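Beta-galactosidase (Trichoderma reesei, PDB 3OG2) probably hydrolyses terminal non-reducing beta-D-galactose residues from beta-D-galactosides, as a glycoside hydrolase of family 35. Local coordinates at residues V40-P53 with T317-W330. Residues are numbered along the deposited sequence; the frame is centred on the assembly and turned at random.
Sequences VVIFSGEVHPFRLP and TIFNIYMTFGGTNW
The methyl CE of Met323 sits over one face of the His48 imidazole, 3.5 Å from the ring centroid, while Tyr322 OH lies at the edge of that ring. In the same plane His48 NE2 gives its proton to Glu46 OE2, on the anti lone pair, and ND1 accepts from Arg51 NH1; histidine offers this donor and acceptor in one plane, and the two bonds fix the ring's rotation. Met323 has a flexible thioether able to lie on two rings: its chain turns at chi2 (-59°) and again at chi3 (-70°), placing SD over the centre of the Tyr322 ring and CE over His48.

This is where the first and last strands of the TIM barrel, 38-47 and 318-321, pair in parallel and close it, and their C-terminal ends reach the galactose site: His48 lies beside Tyr76, Tyr322 near Glu122. Glu46 OE1 accepts from Asn320 ND2 (2.9 Å) and Ser74, while OE2 forms a salt bridge with Arg114, so both oxygens are held in place. Asn320 suits its place because its amide bonds both ways, OD1 taking the proton of Ser44 OG from above the carbonyl plane (2.8 Å). On the other face of the sheet the Phe43 and Phe319 planes are 15° apart but displaced; Phe43 CE1 meets Phe319 CD2 at 3.4 Å.

Beyond the strands Trp330 NE1 donates to Phe50 O (2.8 Å), and Pro53 CG covers a face of the indole. Arginine presents two N-H groups on one side: Arg51 NE (2.9 Å) and NH2 (2.8 Å), in the guanidinium plane, converge on Asn329 OD1.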
loop_
_atom_site.group_PDB
_atom_site.type_symbol
_atom_site.label_atom_id
_atom_site.label_comp_id
_atom_site.label_asym_id
_atom_site.label_seq_id
_atom_site.Cartn_x
_atom_site.Cartn_y
_atom_site.Cartn_z
ATOM N N VAL A 40 -22.849 1.229 -10.362
ATOM C CA VAL A 40 -21.634 0.413 -10.233
ATOM C C VAL A 40 -21.370 0.170 -8.760
ATOM O O VAL A 40 -21.695 1.010 -7.911
ATOM C CB VAL A 40 -20.473 1.089 -10.962
ATOM C CG1 VAL A 40 -20.200 2.512 -10.425
ATOM C CG2 VAL A 40 -19.179 0.265 -10.889
ATOM N N VAL A 41 -20.786 -0.974 -8.437
ATOM C CA VAL A 41 -20.167 -1.208 -7.151
ATOM C C VAL A 41 -18.730 -0.743 -7.314
ATOM O O VAL A 41 -17.990 -1.349 -8.135
ATOM C CB VAL A 41 -20.225 -2.679 -6.716
ATOM C CG1 VAL A 41 -19.410 -2.879 -5.416
ATOM C CG2 VAL A 41 -21.643 -3.149 -6.544
ATOM N N ILE A 42 -18.310 0.309 -6.627
ATOM C CA ILE A 42 -16.900 0.731 -6.665
ATOM C C ILE A 42 -16.123 -0.185 -5.722
ATOM O O ILE A 42 -16.388 -0.243 -4.510
ATOM C CB ILE A 42 -16.767 2.196 -6.246
ATOM C CG1 ILE A 42 -17.454 3.128 -7.254
ATOM C CG2 ILE A 42 -15.301 2.548 -5.996
ATOM C CD1 ILE A 42 -16.794 3.072 -8.633
ATOM N N PHE A 43 -15.196 -0.920 -6.290
ATOM C CA PHE A 43 -14.343 -1.846 -5.515
ATOM C C PHE A 43 -12.939 -1.381 -5.861
ATOM O O PHE A 43 -12.519 -1.492 -7.018
ATOM C CB PHE A 43 -14.627 -3.293 -5.896
ATOM C CG PHE A 43 -14.303 -4.301 -4.772
ATOM C CD1 PHE A 43 -13.569 -4.009 -3.626
ATOM C CD2 PHE A 43 -14.773 -5.603 -4.929
ATOM C CE1 PHE A 43 -13.282 -4.971 -2.648
ATOM C CE2 PHE A 43 -14.497 -6.558 -3.945
ATOM C CZ PHE A 43 -13.761 -6.274 -2.812
ATOM N N SER A 44 -12.245 -0.828 -4.884
ATOM C CA SER A 44 -11.025 -0.043 -5.050
ATOM C C SER A 44 -9.888 -0.582 -4.236
ATOM O O SER A 44 -10.146 -1.154 -3.166
ATOM C CB SER A 44 -11.385 1.393 -4.596
ATOM O OG SER A 44 -10.240 2.248 -4.703
ATOM N N GLY A 45 -8.688 -0.347 -4.725
ATOM C CA GLY A 45 -7.500 -0.729 -3.974
ATOM C C GLY A 45 -6.629 0.495 -3.721
ATOM O O GLY A 45 -6.446 1.285 -4.658
ATOM N N GLU A 46 -6.002 0.605 -2.589
ATOM C CA GLU A 46 -5.138 1.730 -2.293
ATOM C C GLU A 46 -3.712 1.489 -2.834
ATOM O O GLU A 46 -3.142 0.418 -2.576
ATOM C CB GLU A 46 -5.018 1.925 -0.766
ATOM C CG GLU A 46 -4.363 3.239 -0.426
ATOM C CD GLU A 46 -5.266 4.438 -0.327
ATOM O OE1 GLU A 46 -6.516 4.340 -0.523
ATOM O OE2 GLU A 46 -4.727 5.553 -0.043
ATOM N N VAL A 47 -3.208 2.501 -3.540
ATOM C CA VAL A 47 -1.848 2.524 -4.117
ATOM C C VAL A 47 -1.296 3.926 -3.928
ATOM O O VAL A 47 -2.014 4.872 -4.215
ATOM C CB VAL A 47 -1.863 2.183 -5.610
ATOM C CG1 VAL A 47 -0.451 2.301 -6.216
ATOM C CG2 VAL A 47 -2.459 0.800 -5.864
ATOM N N HIS A 48 -0.059 4.045 -3.477
ATOM C CA HIS A 48 0.496 5.392 -3.236
ATOM C C HIS A 48 1.598 5.631 -4.237
ATOM O O HIS A 48 2.630 4.984 -4.177
ATOM C CB HIS A 48 1.067 5.511 -1.835
ATOM C CG HIS A 48 -0.032 5.400 -0.799
ATOM N ND1 HIS A 48 0.209 5.196 0.509
ATOM C CD2 HIS A 48 -1.381 5.516 -0.993
ATOM C CE1 HIS A 48 -0.993 5.156 1.125
ATOM N NE2 HIS A 48 -1.965 5.339 0.242
ATOM N N PRO A 49 1.398 6.520 -5.216
ATOM C CA PRO A 49 2.377 6.661 -6.313
ATOM C C PRO A 49 3.757 6.997 -5.790
ATOM O O PRO A 49 4.758 6.555 -6.369
ATOM C CB PRO A 49 1.800 7.770 -7.192
ATOM C CG PRO A 49 0.707 8.403 -6.428
ATOM C CD PRO A 49 0.208 7.379 -5.416
ATOM N N PHE A 50 3.838 7.780 -4.709
ATOM C CA PHE A 50 5.161 8.163 -4.228
ATOM C C PHE A 50 5.920 7.044 -3.551
ATOM O O PHE A 50 7.115 7.235 -3.277
ATOM C CB PHE A 50 4.999 9.381 -3.278
ATOM C CG PHE A 50 4.031 9.125 -2.141
ATOM C CD1 PHE A 50 4.467 8.499 -0.976
ATOM C CD2 PHE A 50 2.689 9.533 -2.269
ATOM C CE1 PHE A 50 3.597 8.224 0.081
ATOM C CE2 PHE A 50 1.833 9.227 -1.215
ATOM C CZ PHE A 50 2.254 8.576 -0.065
ATOM N N ARG A 51 5.274 5.912 -3.292
ATOM C CA ARG A 51 5.965 4.749 -2.697
ATOM C C ARG A 51 6.495 3.772 -3.759
ATOM O O ARG A 51 7.082 2.752 -3.410
ATOM C CB ARG A 51 5.024 4.032 -1.749
ATOM C CG ARG A 51 5.028 4.790 -0.383
ATOM C CD ARG A 51 3.943 4.291 0.548
ATOM N NE ARG A 51 4.281 4.538 1.962
ATOM C CZ ARG A 51 3.441 4.967 2.886
ATOM N NH1 ARG A 51 2.188 5.347 2.642
ATOM N NH2 ARG A 51 3.947 5.032 4.113
ATOM N N LEU A 52 6.393 4.144 -5.043
ATOM C CA LEU A 52 6.914 3.345 -6.156
ATOM C C LEU A 52 7.429 4.333 -7.199
ATOM O O LEU A 52 6.667 4.707 -8.113
ATOM C CB LEU A 52 5.829 2.408 -6.734
ATOM C CG LEU A 52 6.325 1.539 -7.901
ATOM C CD1 LEU A 52 7.507 0.690 -7.534
ATOM C CD2 LEU A 52 5.171 0.658 -8.384
ATOM N N PRO A 53 8.660 4.808 -7.047
ATOM C CA PRO A 53 9.181 5.880 -7.923
ATOM C C PRO A 53 9.708 5.322 -9.226
ATOM O O PRO A 53 10.822 5.671 -9.673
ATOM C CB PRO A 53 10.284 6.488 -7.051
ATOM C CG PRO A 53 10.843 5.287 -6.296
ATOM C CD PRO A 53 9.601 4.443 -5.984
ATOM N N THR A 317 -21.238 -0.216 -1.116
ATOM C CA THR A 317 -21.161 -0.112 -2.569
ATOM C C THR A 317 -20.012 0.813 -3.002
ATOM O O THR A 317 -19.808 0.951 -4.206
ATOM C CB THR A 317 -22.453 0.344 -3.208
ATOM O OG1 THR A 317 -22.840 1.572 -2.582
ATOM C CG2 THR A 317 -23.579 -0.714 -3.015
ATOM N N ILE A 318 -19.270 1.407 -2.040
ATOM C CA ILE A 318 -17.978 2.062 -2.402
ATOM C C ILE A 318 -17.031 1.473 -1.353
ATOM O O ILE A 318 -17.229 1.719 -0.145
ATOM C CB ILE A 318 -18.032 3.593 -2.338
ATOM C CG1 ILE A 318 -19.039 4.172 -3.350
ATOM C CG2 ILE A 318 -16.607 4.158 -2.524
ATOM C CD1 ILE A 318 -19.163 5.666 -3.305
ATOM N N PHE A 319 -16.073 0.657 -1.796
ATOM C CA PHE A 319 -15.312 -0.192 -0.864
ATOM C C PHE A 319 -13.869 -0.155 -1.281
ATOM O O PHE A 319 -13.532 -0.681 -2.362
ATOM C CB PHE A 319 -15.920 -1.604 -0.972
ATOM C CG PHE A 319 -15.382 -2.641 0.016
ATOM C CD1 PHE A 319 -14.786 -2.337 1.232
ATOM C CD2 PHE A 319 -15.562 -3.966 -0.344
ATOM C CE1 PHE A 319 -14.383 -3.347 2.113
ATOM C CE2 PHE A 319 -15.134 -4.975 0.527
ATOM C CZ PHE A 319 -14.569 -4.673 1.728
ATOM N N ASN A 320 -12.977 0.427 -0.465
ATOM C CA ASN A 320 -11.571 0.560 -0.818
ATOM C C ASN A 320 -10.708 -0.160 0.208
ATOM O O ASN A 320 -10.901 0.013 1.410
ATOM C CB ASN A 320 -11.189 2.031 -0.879
ATOM C CG ASN A 320 -9.701 2.238 -1.157
ATOM O OD1 ASN A 320 -9.177 1.776 -2.185
ATOM N ND2 ASN A 320 -8.988 2.903 -0.271
ATOM N N ILE A 321 -9.792 -0.965 -0.310
ATOM C CA ILE A 321 -8.924 -1.796 0.522
ATOM C C ILE A 321 -7.576 -1.142 0.732
ATOM O O ILE A 321 -6.809 -0.915 -0.205
ATOM C CB ILE A 321 -8.723 -3.184 -0.149
ATOM C CG1 ILE A 321 -10.071 -3.901 -0.432
ATOM C CG2 ILE A 321 -7.773 -4.071 0.682
ATOM C CD1 ILE A 321 -10.993 -3.939 0.799
ATOM N N TYR A 322 -7.299 -0.757 2.015
ATOM C CA TYR A 322 -6.078 -0.025 2.388
ATOM C C TYR A 322 -5.189 -1.047 3.083
ATOM O O TYR A 322 -5.594 -1.459 4.196
ATOM C CB TYR A 322 -6.464 1.152 3.313
ATOM C CG TYR A 322 -5.257 2.021 3.608
ATOM C CD1 TYR A 322 -4.211 1.624 4.441
ATOM C CD2 TYR A 322 -5.122 3.295 3.031
ATOM C CE1 TYR A 322 -3.130 2.403 4.700
ATOM C CE2 TYR A 322 -4.029 4.121 3.266
ATOM C CZ TYR A 322 -3.036 3.664 4.098
ATOM O OH TYR A 322 -1.921 4.439 4.314
ATOM N N MET A 323 -3.979 -1.363 2.659
ATOM C CA MET A 323 -3.417 -1.117 1.327
ATOM C C MET A 323 -3.751 -2.308 0.409
ATOM O O MET A 323 -3.953 -3.433 0.896
ATOM C CB MET A 323 -1.893 -1.058 1.407
ATOM C CG MET A 323 -1.346 0.127 2.235
ATOM S SD MET A 323 -1.866 1.734 1.610
ATOM C CE MET A 323 -0.938 1.833 0.077
ATOM N N THR A 324 -3.728 -2.070 -0.892
ATOM C CA THR A 324 -3.725 -3.173 -1.858
ATOM C C THR A 324 -2.318 -3.416 -2.380
ATOM O O THR A 324 -1.915 -4.568 -2.473
ATOM C CB THR A 324 -4.752 -2.892 -2.956
ATOM O OG1 THR A 324 -6.069 -2.894 -2.328
ATOM C CG2 THR A 324 -4.779 -3.974 -4.013
ATOM N N PHE A 325 -1.574 -2.367 -2.676
ATOM C CA PHE A 325 -0.143 -2.464 -2.942
ATOM C C PHE A 325 0.513 -1.397 -2.052
ATOM O O PHE A 325 0.142 -0.215 -2.220
ATOM C CB PHE A 325 0.190 -2.238 -4.426
ATOM C CG PHE A 325 1.695 -2.007 -4.604
ATOM C CD1 PHE A 325 2.595 -3.044 -4.447
ATOM C CD2 PHE A 325 2.146 -0.718 -4.926
ATOM C CE1 PHE A 325 3.964 -2.808 -4.604
ATOM C CE2 PHE A 325 3.510 -0.507 -5.078
ATOM C CZ PHE A 325 4.407 -1.551 -4.931
ATOM N N GLY A 326 1.428 -1.742 -1.168
ATOM C CA GLY A 326 2.007 -0.812 -0.240
ATOM C C GLY A 326 3.262 -0.136 -0.732
ATOM O O GLY A 326 3.473 1.059 -0.513
ATOM N N GLY A 327 4.179 -0.857 -1.404
ATOM C CA GLY A 327 5.426 -0.250 -1.836
ATOM C C GLY A 327 6.413 -0.011 -0.678
ATOM O O GLY A 327 6.443 -0.763 0.321
ATOM N N THR A 328 7.233 1.026 -0.853
ATOM C CA THR A 328 8.384 1.174 0.015
ATOM C C THR A 328 8.532 2.604 0.499
ATOM O O THR A 328 8.358 3.553 -0.310
ATOM C CB THR A 328 9.657 0.806 -0.791
ATOM O OG1 THR A 328 9.449 -0.554 -1.306
ATOM C CG2 THR A 328 10.895 0.789 0.066
ATOM N N ASN A 329 8.879 2.773 1.774
ATOM C CA ASN A 329 9.198 4.104 2.308
ATOM C C ASN A 329 10.655 4.443 1.966
ATOM O O ASN A 329 11.508 4.565 2.903
ATOM C CB ASN A 329 8.980 4.112 3.822
ATOM C CG ASN A 329 7.576 3.751 4.200
ATOM O OD1 ASN A 329 6.613 4.293 3.632
ATOM N ND2 ASN A 329 7.419 2.791 5.119
ATOM N N TRP A 330 10.960 4.574 0.689
ATOM C CA TRP A 330 12.314 4.932 0.287
ATOM C C TRP A 330 12.597 6.364 0.652
ATOM O O TRP A 330 11.701 7.181 0.936
ATOM C CB TRP A 330 12.451 4.651 -1.246
ATOM C CG TRP A 330 11.591 5.620 -2.021
ATOM C CD1 TRP A 330 10.271 5.504 -2.335
ATOM C CD2 TRP A 330 12.044 6.876 -2.558
ATOM N NE1 TRP A 330 9.872 6.609 -3.032
ATOM C CE2 TRP A 330 10.926 7.480 -3.180
ATOM C CE3 TRP A 330 13.268 7.566 -2.549
ATOM C CZ2 TRP A 330 10.996 8.727 -3.807
ATOM C CZ3 TRP A 330 13.333 8.798 -3.175
ATOM C CH2 TRP A 330 12.224 9.344 -3.776
HETATM O O HOH W 1 -21.154 2.763 -5.918
HETATM O O HOH W 2 1.587 2.011 -2.547
#